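Local coordinates for protein Abbfa_003403 (Acinetobacter baumannii, PDB 4ZXH) that probably assembles a peptide product as a nonribosomal peptide synthetase, through condensation, adenylation, carrier and thioesterase domains, the carrier bearing a phosphopantetheine arm, at residues 665-670 against 675-680. Residues are numbered along the deposited sequence; the frame is centred on the assembly and turned at random.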
loop_
_atom_site.group_PDB
_atom_site.type_symbol
_atom_site.label_atom_id
_atom_site.label_comp_id
_atom_site.label_asym_id
_atom_site.label_seq_id
_atom_site.Cartn_x
_atom_site.Cartn_y
_atom_site.Cartn_z
ATOM N N ALA A 665 -40.702 -4.924 5.819
ATOM C CA ALA A 665 -40.083 -4.713 7.114
ATOM C C ALA A 665 -39.375 -5.976 7.645
ATOM O O ALA A 665 -40.017 -6.983 7.956
ATOM C CB ALA A 665 -41.119 -4.243 8.089
ATOM N N ILE A 666 -38.049 -5.908 7.762
ATOM C CA ILE A 666 -37.248 -7.072 8.148
ATOM C C ILE A 666 -36.464 -6.859 9.428
ATOM O O ILE A 666 -35.933 -7.801 9.993
ATOM C CB ILE A 666 -36.237 -7.446 7.062
ATOM C CG1 ILE A 666 -35.194 -6.350 6.937
ATOM C CG2 ILE A 666 -36.923 -7.607 5.726
ATOM C CD1 ILE A 666 -34.288 -6.568 5.771
ATOM N N THR A 667 -36.371 -5.613 9.868
ATOM C CA THR A 667 -35.514 -5.275 10.992
ATOM C C THR A 667 -36.225 -5.484 12.320
ATOM O O THR A 667 -37.367 -5.035 12.493
ATOM C CB THR A 667 -35.053 -3.819 10.890
ATOM O OG1 THR A 667 -34.520 -3.584 9.583
ATOM C CG2 THR A 667 -34.001 -3.497 11.931
ATOM N N THR A 668 -35.543 -6.155 13.250
ATOM C CA THR A 668 -36.024 -6.265 14.622
ATOM C C THR A 668 -36.496 -4.924 15.195
ATOM O O THR A 668 -35.888 -3.878 14.957
ATOM C CB THR A 668 -34.950 -6.838 15.565
ATOM O OG1 THR A 668 -35.400 -6.692 16.919
ATOM C CG2 THR A 668 -33.653 -6.107 15.416
ATOM N N TYR A 669 -37.582 -4.953 15.955
ATOM C CA TYR A 669 -38.113 -3.719 16.523
ATOM C C TYR A 669 -37.289 -3.305 17.731
ATOM O O TYR A 669 -37.535 -2.259 18.335
ATOM C CB TYR A 669 -39.582 -3.873 16.905
ATOM C CG TYR A 669 -39.827 -4.914 17.972
ATOM C CD1 TYR A 669 -39.910 -4.556 19.312
ATOM C CD2 TYR A 669 -39.993 -6.257 17.638
ATOM C CE1 TYR A 669 -40.144 -5.516 20.296
ATOM C CE2 TYR A 669 -40.219 -7.213 18.613
ATOM C CZ TYR A 669 -40.292 -6.836 19.940
ATOM O OH TYR A 669 -40.522 -7.787 20.903
ATOM N N ALA A 670 -36.301 -4.122 18.072
ATOM C CA ALA A 670 -35.341 -3.758 19.105
ATOM C C ALA A 670 -34.177 -2.989 18.507
ATOM O O ALA A 670 -33.173 -2.769 19.170
ATOM C CB ALA A 670 -34.850 -4.970 19.808
ATOM N N ILE A 675 -38.567 1.417 13.197
ATOM C CA ILE A 675 -39.574 2.474 13.285
ATOM C C ILE A 675 -40.029 2.977 11.899
ATOM O O ILE A 675 -41.227 3.101 11.642
ATOM C CB ILE A 675 -39.031 3.654 14.144
ATOM C CG1 ILE A 675 -39.400 3.432 15.599
ATOM C CG2 ILE A 675 -39.591 4.983 13.723
ATOM C CD1 ILE A 675 -40.883 3.291 15.784
ATOM N N LEU A 676 -39.073 3.253 11.012
ATOM C CA LEU A 676 -39.370 3.706 9.653
ATOM C C LEU A 676 -40.125 2.649 8.850
ATOM O O LEU A 676 -41.039 2.960 8.090
ATOM C CB LEU A 676 -38.075 4.057 8.917
ATOM C CG LEU A 676 -38.201 4.364 7.424
ATOM C CD1 LEU A 676 -38.911 5.686 7.201
ATOM C CD2 LEU A 676 -36.846 4.358 6.776
ATOM N N GLU A 677 -39.714 1.399 9.026
ATOM C CA GLU A 677 -40.246 0.273 8.276
ATOM C C GLU A 677 -41.674 -0.063 8.683
ATOM O O GLU A 677 -42.504 -0.432 7.848
ATOM C CB GLU A 677 -39.359 -0.961 8.474
ATOM C CG GLU A 677 -37.867 -0.712 8.320
ATOM C CD GLU A 677 -37.051 -1.974 8.551
ATOM O OE1 GLU A 677 -37.640 -3.005 8.950
ATOM O OE2 GLU A 677 -35.819 -1.935 8.344
ATOM N N LEU A 678 -41.954 0.050 9.973
ATOM C CA LEU A 678 -43.251 -0.355 10.499
ATOM C C LEU A 678 -44.319 0.752 10.432
ATOM O O LEU A 678 -45.502 0.473 10.553
ATOM C CB LEU A 678 -43.084 -0.841 11.944
ATOM C CG LEU A 678 -42.147 -2.048 12.122
ATOM C CD1 LEU A 678 -41.851 -2.321 13.609
ATOM C CD2 LEU A 678 -42.686 -3.320 11.427
ATOM N N LEU A 679 -43.915 2.000 10.221
ATOM C CA LEU A 679 -44.866 3.101 10.318
ATOM C C LEU A 679 -45.094 3.870 9.031
ATOM O O LEU A 679 -46.233 4.138 8.659
ATOM C CB LEU A 679 -44.421 4.092 11.390
ATOM C CG LEU A 679 -44.438 3.582 12.827
ATOM C CD1 LEU A 679 -44.081 4.717 13.780
ATOM C CD2 LEU A 679 -45.792 2.972 13.157
ATOM N N ILE A 680 -44.024 4.242 8.345
ATOM C CA ILE A 680 -44.177 5.265 7.318
ATOM C C ILE A 680 -45.135 4.915 6.162
ATOM O O ILE A 680 -45.698 5.834 5.567
ATOM C CB ILE A 680 -42.805 5.700 6.728
ATOM C CG1 ILE A 680 -42.920 7.125 6.168
ATOM C CG2 ILE A 680 -42.300 4.718 5.679
ATOM C CD1 ILE A 680 -41.628 7.700 5.630
#
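Ala-665, at the end of strand 662-665, comes closest to Glu-677 of helix 674-679, their CA atoms 5.1 Å apart, and the loop then diverges, Tyr-669 CA lying 7.1 Å from Ile-675 CA. Glu-677 carries the contact. Its CG lies beside the backbone N (chi1 -47°), and the extended chain beyond carries the carboxylate to the loop backbone. OE1 accepts from Thr-667 N at 3.0 Å through its syn lone pair, with a nearly straight N-H...O angle of 160°. A second bond, from Ile-666 N to the same OE1, is weak, bent to 127°. OE2 pairs with Thr-667 OG1, modelled too close to be taken literally, the two side chains crossing at about a right angle, and also bonds Gln-715 on strand 713-716. Nearer the helix backbone, Ala-665 CB packs 3.7 Å from Glu-677 CB and 3.8 Å from Leu-678 CD2, while Leu-678 CD1 makes a looser apolar contact with Tyr-669 CB at 4.3 Å. The Tyr-669 hydroxyl leads away to the backbone of Leu-536 and Leu-538. Bonded to Thr-667 N and Gln-715, the buried carboxylate is probably restricted in rotation and joins the loop to the helix following it in the adenylation domain; these two N-H donors would probably favour its ionised form.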